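Local structure of protein angel homolog 2 (Homo sapiens, 6RW0) at residues A[57-65]-A[80-89]; A[256-264]-A[274-282]. The protein acts as a 2',3'-cyclic phosphatase of the CCR4 family of deadenylases and probably binds the 3' untranslated regions of mRNA. All blocks are in the same frame, centred on the assembly; numbering follows the deposited sequence.

Interaction 1: A[57-65]-A[80-89]; sequences YNILSQDLL and LHWSFRFPNI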
loop_
_atom_site.group_PDB
_atom_site.type_symbol
_atom_site.label_atom_id
_atom_site.label_comp_id
_atom_site.label_asym_id
_atom_site.label_seq_id
_atom_site.Cartn_x
_atom_site.Cartn_y
_atom_site.Cartn_z
ATOM N N TYR A 57 -4.350 0.400 -5.721
ATOM C CA TYR A 57 -5.213 1.578 -5.921
ATOM C C TYR A 57 -5.976 1.916 -4.639
ATOM O O TYR A 57 -6.765 1.100 -4.220
ATOM C CB TYR A 57 -6.193 1.265 -7.055
ATOM C CG TYR A 57 -6.901 2.432 -7.696
ATOM C CD1 TYR A 57 -6.587 3.736 -7.382
ATOM C CD2 TYR A 57 -7.847 2.203 -8.666
ATOM C CE1 TYR A 57 -7.227 4.793 -8.003
ATOM C CE2 TYR A 57 -8.492 3.245 -9.299
ATOM C CZ TYR A 57 -8.189 4.542 -8.958
ATOM O OH TYR A 57 -8.817 5.580 -9.571
ATOM N N ASN A 58 -5.769 3.105 -4.086
ATOM C CA ASN A 58 -6.600 3.633 -2.987
ATOM C C ASN A 58 -7.764 4.314 -3.725
ATOM O O ASN A 58 -7.517 5.301 -4.369
ATOM C CB ASN A 58 -5.783 4.565 -2.103
ATOM C CG ASN A 58 -6.625 5.223 -1.037
ATOM O OD1 ASN A 58 -7.795 5.437 -1.229
ATOM N ND2 ASN A 58 -6.015 5.556 0.078
ATOM N N ILE A 59 -8.974 3.766 -3.650
ATOM C CA ILE A 59 -10.116 4.203 -4.501
ATOM C C ILE A 59 -10.932 5.324 -3.862
ATOM O O ILE A 59 -11.812 5.806 -4.531
ATOM C CB ILE A 59 -10.983 2.990 -4.893
ATOM C CG1 ILE A 59 -11.768 2.400 -3.716
ATOM C CG2 ILE A 59 -10.129 1.941 -5.584
ATOM C CD1 ILE A 59 -12.803 1.388 -4.130
ATOM N N LEU A 60 -10.630 5.709 -2.630
ATOM C CA LEU A 60 -11.305 6.779 -1.893
ATOM C C LEU A 60 -12.696 6.332 -1.441
ATOM O O LEU A 60 -13.622 6.210 -2.247
ATOM C CB LEU A 60 -11.330 8.110 -2.656
ATOM C CG LEU A 60 -12.056 9.277 -1.974
ATOM C CD1 LEU A 60 -11.539 9.609 -0.589
ATOM C CD2 LEU A 60 -11.964 10.499 -2.896
ATOM N N SER A 61 -12.837 6.082 -0.146
ATOM C CA SER A 61 -14.122 5.696 0.423
ATOM C C SER A 61 -15.078 6.879 0.413
ATOM O O SER A 61 -14.696 7.994 0.773
ATOM C CB SER A 61 -13.871 5.225 1.856
ATOM O OG SER A 61 -14.975 5.452 2.718
ATOM N N GLN A 62 -16.327 6.642 0.001
ATOM C CA GLN A 62 -17.294 7.739 -0.052
ATOM C C GLN A 62 -17.522 8.362 1.322
ATOM O O GLN A 62 -17.628 9.595 1.441
ATOM C CB GLN A 62 -18.624 7.265 -0.637
ATOM C CG GLN A 62 -19.561 8.413 -0.981
ATOM C CD GLN A 62 -19.041 9.250 -2.140
ATOM O OE1 GLN A 62 -18.288 8.764 -2.973
ATOM N NE2 GLN A 62 -19.469 10.505 -2.210
ATOM N N ASP A 63 -17.636 7.535 2.371
ATOM C CA ASP A 63 -17.830 8.076 3.712
ATOM C C ASP A 63 -16.663 8.977 4.095
ATOM O O ASP A 63 -16.859 10.045 4.686
ATOM C CB ASP A 63 -17.925 6.958 4.753
ATOM C CG ASP A 63 -19.255 6.229 4.753
ATOM O OD1 ASP A 63 -20.171 6.587 3.990
ATOM O OD2 ASP A 63 -19.374 5.266 5.545
ATOM N N LEU A 64 -15.433 8.544 3.790
ATOM C CA LEU A 64 -14.265 9.352 4.135
ATOM C C LEU A 64 -14.178 10.608 3.280
ATOM O O LEU A 64 -13.757 11.658 3.772
ATOM C CB LEU A 64 -12.987 8.516 4.055
ATOM C CG LEU A 64 -12.956 7.315 5.005
ATOM C CD1 LEU A 64 -11.595 6.614 4.879
ATOM C CD2 LEU A 64 -13.254 7.707 6.441
ATOM N N LEU A 65 -14.604 10.539 2.018
ATOM C CA LEU A 65 -14.680 11.735 1.193
ATOM C C LEU A 65 -15.615 12.753 1.834
ATOM O O LEU A 65 -15.244 13.914 2.045
ATOM C CB LEU A 65 -15.172 11.326 -0.192
ATOM C CG LEU A 65 -15.211 12.328 -1.335
ATOM C CD1 LEU A 65 -15.522 11.565 -2.629
ATOM C CD2 LEU A 65 -16.244 13.414 -1.100
ATOM N N LEU A 80 -18.246 14.095 -7.320
ATOM C CA LEU A 80 -17.930 13.465 -6.047
ATOM C C LEU A 80 -18.897 12.364 -5.645
ATOM O O LEU A 80 -18.558 11.571 -4.762
ATOM C CB LEU A 80 -17.860 14.513 -4.935
ATOM C CG LEU A 80 -16.760 15.554 -5.116
ATOM C CD1 LEU A 80 -16.897 16.616 -4.045
ATOM C CD2 LEU A 80 -15.382 14.932 -5.057
ATOM N N HIS A 81 -20.073 12.277 -6.260
ATOM C CA HIS A 81 -21.048 11.272 -5.861
ATOM C C HIS A 81 -20.558 9.869 -6.193
ATOM O O HIS A 81 -19.935 9.641 -7.233
ATOM C CB HIS A 81 -22.371 11.525 -6.578
ATOM C CG HIS A 81 -22.964 12.863 -6.280
ATOM N ND1 HIS A 81 -23.398 13.219 -5.022
ATOM C CD2 HIS A 81 -23.184 13.938 -7.073
ATOM C CE1 HIS A 81 -23.863 14.454 -5.052
ATOM N NE2 HIS A 81 -23.745 14.914 -6.285
ATOM N N TRP A 82 -20.856 8.916 -5.307
ATOM C CA TRP A 82 -20.455 7.535 -5.562
ATOM C C TRP A 82 -21.077 6.998 -6.847
ATOM O O TRP A 82 -20.460 6.178 -7.535
ATOM C CB TRP A 82 -20.816 6.654 -4.371
ATOM C CG TRP A 82 -20.421 5.212 -4.495
ATOM C CD1 TRP A 82 -21.260 4.139 -4.497
ATOM C CD2 TRP A 82 -19.096 4.683 -4.616
ATOM N NE1 TRP A 82 -20.541 2.974 -4.601
ATOM C CE2 TRP A 82 -19.209 3.282 -4.690
ATOM C CE3 TRP A 82 -17.830 5.255 -4.687
ATOM C CZ2 TRP A 82 -18.100 2.453 -4.820
ATOM C CZ3 TRP A 82 -16.733 4.430 -4.799
ATOM C CH2 TRP A 82 -16.874 3.051 -4.873
ATOM N N SER A 83 -22.285 7.447 -7.194
ATOM C CA SER A 83 -22.908 7.009 -8.441
ATOM C C SER A 83 -22.109 7.452 -9.662
ATOM O O SER A 83 -22.233 6.849 -10.738
ATOM C CB SER A 83 -24.329 7.570 -8.525
ATOM O OG SER A 83 -24.314 8.987 -8.502
ATOM N N PHE A 84 -21.320 8.524 -9.528
ATOM C CA PHE A 84 -20.423 9.012 -10.571
ATOM C C PHE A 84 -19.067 8.306 -10.503
ATOM O O PHE A 84 -18.532 7.852 -11.523
ATOM C CB PHE A 84 -20.237 10.536 -10.424
ATOM C CG PHE A 84 -19.455 11.157 -11.547
ATOM C CD1 PHE A 84 -18.069 11.184 -11.519
ATOM C CD2 PHE A 84 -20.105 11.690 -12.641
ATOM C CE1 PHE A 84 -17.343 11.730 -12.564
ATOM C CE2 PHE A 84 -19.384 12.244 -13.688
ATOM C CZ PHE A 84 -17.997 12.255 -13.650
ATOM N N ARG A 85 -18.512 8.178 -9.302
ATOM C CA ARG A 85 -17.142 7.697 -9.166
ATOM C C ARG A 85 -17.015 6.206 -9.446
ATOM O O ARG A 85 -16.047 5.777 -10.083
ATOM C CB ARG A 85 -16.614 8.007 -7.764
ATOM C CG ARG A 85 -16.565 9.491 -7.451
ATOM C CD ARG A 85 -15.682 9.796 -6.249
ATOM N NE ARG A 85 -16.047 9.083 -5.025
ATOM C CZ ARG A 85 -15.299 8.165 -4.409
ATOM N NH1 ARG A 85 -14.127 7.775 -4.891
ATOM N NH2 ARG A 85 -15.740 7.614 -3.289
ATOM N N PHE A 86 -17.928 5.389 -8.928
ATOM C CA PHE A 86 -17.737 3.949 -9.061
ATOM C C PHE A 86 -17.689 3.498 -10.516
ATOM O O PHE A 86 -16.806 2.696 -10.866
ATOM C CB PHE A 86 -18.777 3.164 -8.267
ATOM C CG PHE A 86 -18.676 1.690 -8.497
ATOM C CD1 PHE A 86 -17.545 0.997 -8.104
ATOM C CD2 PHE A 86 -19.677 1.009 -9.159
ATOM C CE1 PHE A 86 -17.434 -0.370 -8.341
ATOM C CE2 PHE A 86 -19.566 -0.348 -9.394
ATOM C CZ PHE A 86 -18.444 -1.032 -8.986
ATOM N N PRO A 87 -18.577 3.946 -11.408
ATOM C CA PRO A 87 -18.423 3.531 -12.812
ATOM C C PRO A 87 -17.070 3.879 -13.403
ATOM O O PRO A 87 -16.531 3.100 -14.200
ATOM C CB PRO A 87 -19.583 4.240 -13.525
ATOM C CG PRO A 87 -20.607 4.441 -12.458
ATOM C CD PRO A 87 -19.826 4.699 -11.186
ATOM N N ASN A 88 -16.504 5.032 -13.042
ATOM C CA ASN A 88 -15.175 5.388 -13.530
ATOM C C ASN A 88 -14.104 4.456 -12.975
ATOM O O ASN A 88 -13.209 4.019 -13.709
ATOM C CB ASN A 88 -14.852 6.824 -13.131
ATOM C CG ASN A 88 -15.339 7.841 -14.137
ATOM O OD1 ASN A 88 -15.790 7.500 -15.233
ATOM N ND2 ASN A 88 -15.232 9.107 -13.773
ATOM N N ILE A 89 -14.173 4.150 -11.679
ATOM C CA ILE A 89 -13.184 3.273 -11.055
ATOM C C ILE A 89 -13.258 1.880 -11.663
ATOM O O ILE A 89 -12.231 1.269 -11.991
ATOM C CB ILE A 89 -13.407 3.250 -9.532
ATOM C CG1 ILE A 89 -13.030 4.606 -8.922
ATOM C CG2 ILE A 89 -12.612 2.123 -8.894
ATOM C CD1 ILE A 89 -13.665 4.879 -7.569
#
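A chi1 of -168° carries Gln62 CG to the far side from its own nitrogen, and a bend at chi2 (68°) turns its amide toward the guanidinium that Arg85, itself folded at chi3, holds at the start of helix 82-96. The grip is side-on: NH2 of Arg85 lies 2.8 Å and its NE 3.1 Å from OE1 of Gln62, with the amide and guanidinium planes 31° apart. NE approaches within the carbonyl plane of Gln62, whereas NH2 is tilted from it. The same NH2 stands 2.7 Å from Leu60 O, above the plane of that carbonyl, and NH1 reaches Ile59 O at 3.1 Å in the carbonyl plane. Arginine suits the place because its flat fan of N-H groups can serve three oxygens of the contact at once, two of them backbone carbonyls of the turn between strand 49-58 and helix 62-67. Glutamine is equally apt, being donor and acceptor together: its NE2 bonds Leu80 O at 2.9 Å, so the amide is fixed at both ends. Leucines shield the buried charge on one face of the guanidinium, where Leu65 CD1 sits 3.5 Å from Arg85 NE beside the side chain of Leu60. Farther along, Ile59 and Ile89 cross at about a right angle, CG2 to CG2 at 4.1 Å, and CD1 of Ile59 meets the Trp82 ring at its edge. The side chain of Leu60 is about 5 Å from a bound magnesium ion, which places the contact close to the metal in this endonuclease/exonuclease/phosphatase fold. Arg85 NH1 also donates to a fourth oxygen, Ser415 O, in the loop before strand 421-428. Helix 82-96 is tied by Trp82 NE1 to Glu114 of helix 108-121, while strand 49-58 pairs through Tyr57 with strand 100-107.

Interaction 2: A[256-264]-A[274-282]; sequences YEGLPIGKV and QRILSIPIW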
loop_
_atom_site.group_PDB
_atom_site.type_symbol
_atom_site.label_atom_id
_atom_site.label_comp_id
_atom_site.label_asym_id
_atom_site.label_seq_id
_atom_site.Cartn_x
_atom_site.Cartn_y
_atom_site.Cartn_z
ATOM N N TYR A 256 17.117 4.398 14.379
ATOM C CA TYR A 256 16.090 5.389 14.787
ATOM C C TYR A 256 16.529 6.185 16.018
ATOM O O TYR A 256 15.710 6.841 16.588
ATOM C CB TYR A 256 14.722 4.716 14.920
ATOM C CG TYR A 256 14.627 3.623 15.945
ATOM C CD1 TYR A 256 14.329 3.913 17.254
ATOM C CD2 TYR A 256 14.813 2.301 15.603
ATOM C CE1 TYR A 256 14.229 2.927 18.207
ATOM C CE2 TYR A 256 14.738 1.299 16.546
ATOM C CZ TYR A 256 14.438 1.614 17.853
ATOM O OH TYR A 256 14.360 0.672 18.815
ATOM N N GLU A 257 17.797 6.139 16.404
ATOM C CA GLU A 257 18.271 6.950 17.519
ATOM C C GLU A 257 18.005 8.427 17.251
ATOM O O GLU A 257 18.361 8.950 16.193
ATOM C CB GLU A 257 19.772 6.712 17.696
ATOM C CG GLU A 257 20.409 7.471 18.845
ATOM C CD GLU A 257 21.906 7.212 18.966
ATOM O OE1 GLU A 257 22.553 6.891 17.945
ATOM O OE2 GLU A 257 22.436 7.332 20.090
ATOM N N GLY A 258 17.367 9.096 18.213
ATOM C CA GLY A 258 17.092 10.517 18.112
ATOM C C GLY A 258 15.997 10.916 17.149
ATOM O O GLY A 258 15.822 12.112 16.909
ATOM N N LEU A 259 15.265 9.973 16.581
ATOM C CA LEU A 259 14.309 10.304 15.528
ATOM C C LEU A 259 12.973 10.728 16.132
ATOM O O LEU A 259 12.335 9.919 16.817
ATOM C CB LEU A 259 14.116 9.098 14.624
ATOM C CG LEU A 259 13.146 9.188 13.455
ATOM C CD1 LEU A 259 13.518 10.328 12.551
ATOM C CD2 LEU A 259 13.157 7.862 12.687
ATOM N N PRO A 260 12.520 11.959 15.909
ATOM C CA PRO A 260 11.197 12.359 16.413
ATOM C C PRO A 260 10.079 11.572 15.746
ATOM O O PRO A 260 10.166 11.181 14.578
ATOM C CB PRO A 260 11.105 13.847 16.047
ATOM C CG PRO A 260 12.518 14.292 15.839
ATOM C CD PRO A 260 13.236 13.089 15.282
ATOM N N ILE A 261 9.006 11.334 16.507
ATOM C CA ILE A 261 7.921 10.497 15.989
ATOM C C ILE A 261 7.299 11.080 14.724
ATOM O O ILE A 261 6.854 10.333 13.841
ATOM C CB ILE A 261 6.863 10.194 17.074
ATOM C CG1 ILE A 261 6.270 11.459 17.687
ATOM C CG2 ILE A 261 7.468 9.306 18.168
ATOM C CD1 ILE A 261 5.089 11.148 18.597
ATOM N N GLY A 262 7.263 12.394 14.596
ATOM C CA GLY A 262 6.665 13.001 13.433
ATOM C C GLY A 262 7.547 13.080 12.212
ATOM O O GLY A 262 7.087 13.566 11.175
ATOM N N LYS A 263 8.807 12.653 12.309
ATOM C CA LYS A 263 9.728 12.663 11.184
ATOM C C LYS A 263 9.808 11.314 10.493
ATOM O O LYS A 263 10.444 11.199 9.441
ATOM C CB LYS A 263 11.124 13.110 11.633
ATOM C CG LYS A 263 11.142 14.500 12.275
ATOM C CD LYS A 263 10.620 15.595 11.357
ATOM C CE LYS A 263 11.672 16.024 10.359
ATOM N NZ LYS A 263 12.929 16.450 11.031
ATOM N N VAL A 264 9.136 10.306 11.037
ATOM C CA VAL A 264 9.209 8.949 10.508
ATOM C C VAL A 264 8.683 8.887 9.083
ATOM O O VAL A 264 9.281 8.244 8.210
ATOM C CB VAL A 264 8.430 8.002 11.437
ATOM C CG1 VAL A 264 8.172 6.664 10.789
ATOM C CG2 VAL A 264 9.155 7.832 12.748
ATOM N N GLN A 274 8.134 17.421 19.466
ATOM C CA GLN A 274 7.761 16.004 19.330
ATOM C C GLN A 274 8.651 15.104 20.166
ATOM O O GLN A 274 9.824 15.345 20.256
ATOM C CB GLN A 274 7.818 15.577 17.870
ATOM C CG GLN A 274 6.744 16.230 17.025
ATOM C CD GLN A 274 6.891 15.848 15.578
ATOM O OE1 GLN A 274 7.830 15.190 15.193
ATOM N NE2 GLN A 274 5.953 16.287 14.771
ATOM N N ARG A 275 8.042 14.073 20.723
ATOM C CA ARG A 275 8.722 13.013 21.475
ATOM C C ARG A 275 9.614 12.227 20.509
ATOM O O ARG A 275 9.270 12.100 19.366
ATOM C CB ARG A 275 7.610 12.155 22.076
ATOM C CG ARG A 275 8.069 10.897 22.783
ATOM C CD ARG A 275 6.913 10.261 23.530
ATOM N NE ARG A 275 5.758 10.001 22.686
ATOM C CZ ARG A 275 5.545 8.871 22.040
ATOM N NH1 ARG A 275 6.468 7.937 22.054
ATOM N NH2 ARG A 275 4.417 8.674 21.393
ATOM N N ILE A 276 10.755 11.763 20.989
ATOM C CA ILE A 276 11.686 10.899 20.266
ATOM C C ILE A 276 11.247 9.452 20.444
ATOM O O ILE A 276 10.777 9.071 21.519
ATOM C CB ILE A 276 13.115 11.109 20.810
ATOM C CG1 ILE A 276 13.488 12.596 20.821
ATOM C CG2 ILE A 276 14.097 10.261 20.028
ATOM C CD1 ILE A 276 13.306 13.318 19.532
ATOM N N LEU A 277 11.409 8.631 19.398
ATOM C CA LEU A 277 11.011 7.224 19.452
ATOM C C LEU A 277 11.605 6.501 20.657
ATOM O O LEU A 277 12.781 6.667 20.971
ATOM C CB LEU A 277 11.503 6.502 18.190
ATOM C CG LEU A 277 10.575 6.768 17.012
ATOM C CD1 LEU A 277 11.266 6.341 15.737
ATOM C CD2 LEU A 277 9.229 6.054 17.121
ATOM N N SER A 278 10.806 5.643 21.296
ATOM C CA SER A 278 11.343 4.812 22.373
ATOM C C SER A 278 12.266 3.722 21.812
ATOM O O SER A 278 12.189 3.352 20.642
ATOM C CB SER A 278 10.211 4.176 23.187
ATOM O OG SER A 278 9.506 5.169 23.916
ATOM N N ILE A 279 13.174 3.244 22.656
ATOM C CA ILE A 279 14.016 2.090 22.346
ATOM C C ILE A 279 13.648 0.986 23.335
ATOM O O ILE A 279 13.955 1.110 24.528
ATOM C CB ILE A 279 15.509 2.430 22.446
ATOM C CG1 ILE A 279 15.850 3.610 21.541
ATOM C CG2 ILE A 279 16.360 1.218 22.072
ATOM C CD1 ILE A 279 17.141 4.324 21.924
ATOM N N PRO A 280 12.964 -0.089 22.912
ATOM C CA PRO A 280 12.416 -0.342 21.581
ATOM C C PRO A 280 11.161 0.500 21.336
ATOM O O PRO A 280 10.573 1.096 22.253
ATOM C CB PRO A 280 12.055 -1.828 21.639
ATOM C CG PRO A 280 11.574 -1.988 23.045
ATOM C CD PRO A 280 12.527 -1.124 23.872
ATOM N N ILE A 281 10.735 0.500 20.076
ATOM C CA ILE A 281 9.614 1.339 19.667
ATOM C C ILE A 281 8.323 0.854 20.306
ATOM O O ILE A 281 7.476 1.658 20.714
ATOM C CB ILE A 281 9.511 1.371 18.135
ATOM C CG1 ILE A 281 10.749 2.041 17.528
ATOM C CG2 ILE A 281 8.227 2.077 17.693
ATOM C CD1 ILE A 281 10.804 1.965 15.996
ATOM N N TRP A 282 8.148 -0.458 20.361
ATOM C CA TRP A 282 6.910 -1.117 20.829
ATOM C C TRP A 282 7.239 -2.068 21.973
ATOM O O TRP A 282 8.373 -2.482 22.074
ATOM C CB TRP A 282 6.238 -1.831 19.643
ATOM C CG TRP A 282 7.057 -2.917 19.024
ATOM C CD1 TRP A 282 7.283 -4.168 19.511
ATOM C CD2 TRP A 282 7.761 -2.843 17.781
ATOM N NE1 TRP A 282 8.083 -4.869 18.661
ATOM C CE2 TRP A 282 8.400 -4.084 17.595
ATOM C CE3 TRP A 282 7.915 -1.850 16.816
ATOM C CZ2 TRP A 282 9.169 -4.353 16.475
ATOM C CZ3 TRP A 282 8.680 -2.119 15.711
ATOM C CH2 TRP A 282 9.303 -3.351 15.551
HETATM O O HOH W 1 15.291 6.797 19.662
#
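Pro260 and Ile276 form a single antiparallel beta bridge, a non-hydrogen-bonded pair flanked by two backbone bonds, Leu277 N to Leu259 O and Ile261 N to Arg275 O, both 3.0 Å. It pins together two parts of the long connection between strands 253-255 and 329-331. A type II turn from Tyr256 to Leu259 leads in, and Gly258 suits its third position because phi is positive there (74°). Across from it, Ile276 lays CG2 3.5 Å from Gly258 C. Leu277 points inward and gathers apolar partners: its CD1 lies 3.9 Å from Leu259 CD2, side by side with that leucine, while Val264 and Ile261 CG2 fill in around its branches. Tyr256 takes the chi1 of 61°, CG between the backbone N and the carbonyl carbon, and its ring reaches the bend at 278-281, which contains a cis peptide before Pro280. Ile281 sets CG1 over one ring face, 3.9 Å from the Tyr256 centroid, a CH-pi contact, and Ile279 CG1 makes an apolar contact with Tyr256 CE1, at an oblique angle. A serine in place of Tyr256 removes the ring, and would probably leave a gap beside Ile281 and Ile279 and the 278-281 bend less firmly held. At the other end, Gln274 reaches with an extended chain to Gly262 N, a weak bond of 2.9 Å from OE1; a CB on Gly262 would run into Gln274 NE2, which makes glycine the fitting residue. Arg275 receives Ile261 CD1 over a guanidinium face while its NH2 makes a salt bridge to Asp204 of helix 203-220. Finally, one water donates to Leu277 O at 2.8 Å and to Tyr256 O at 3.1 Å, joining the two carbonyls beside the bridge.

Interaction 1 is a buried joint, interaction 2 a partly buried loop closure nearer the surface. Their centres lie 35 Å apart and their nearest atoms about 18 Å, without touching, and they follow in series along the chain. No helix or strand is common to both: 57-65 with 80-89 fixes a helix against the turn after a strand of one large sheet, whereas 256-264 with 274-282 braces an irregular loop that leans on helices 203-220 and 244-251. The chemistry follows the place. Inside, the guanidinium charge is solvated by carbonyl and amide oxygens; in the outer loop, mostly backbone bonds, a water and apolar side chains do the holding, with a salt bridge from Arg275 to a helix.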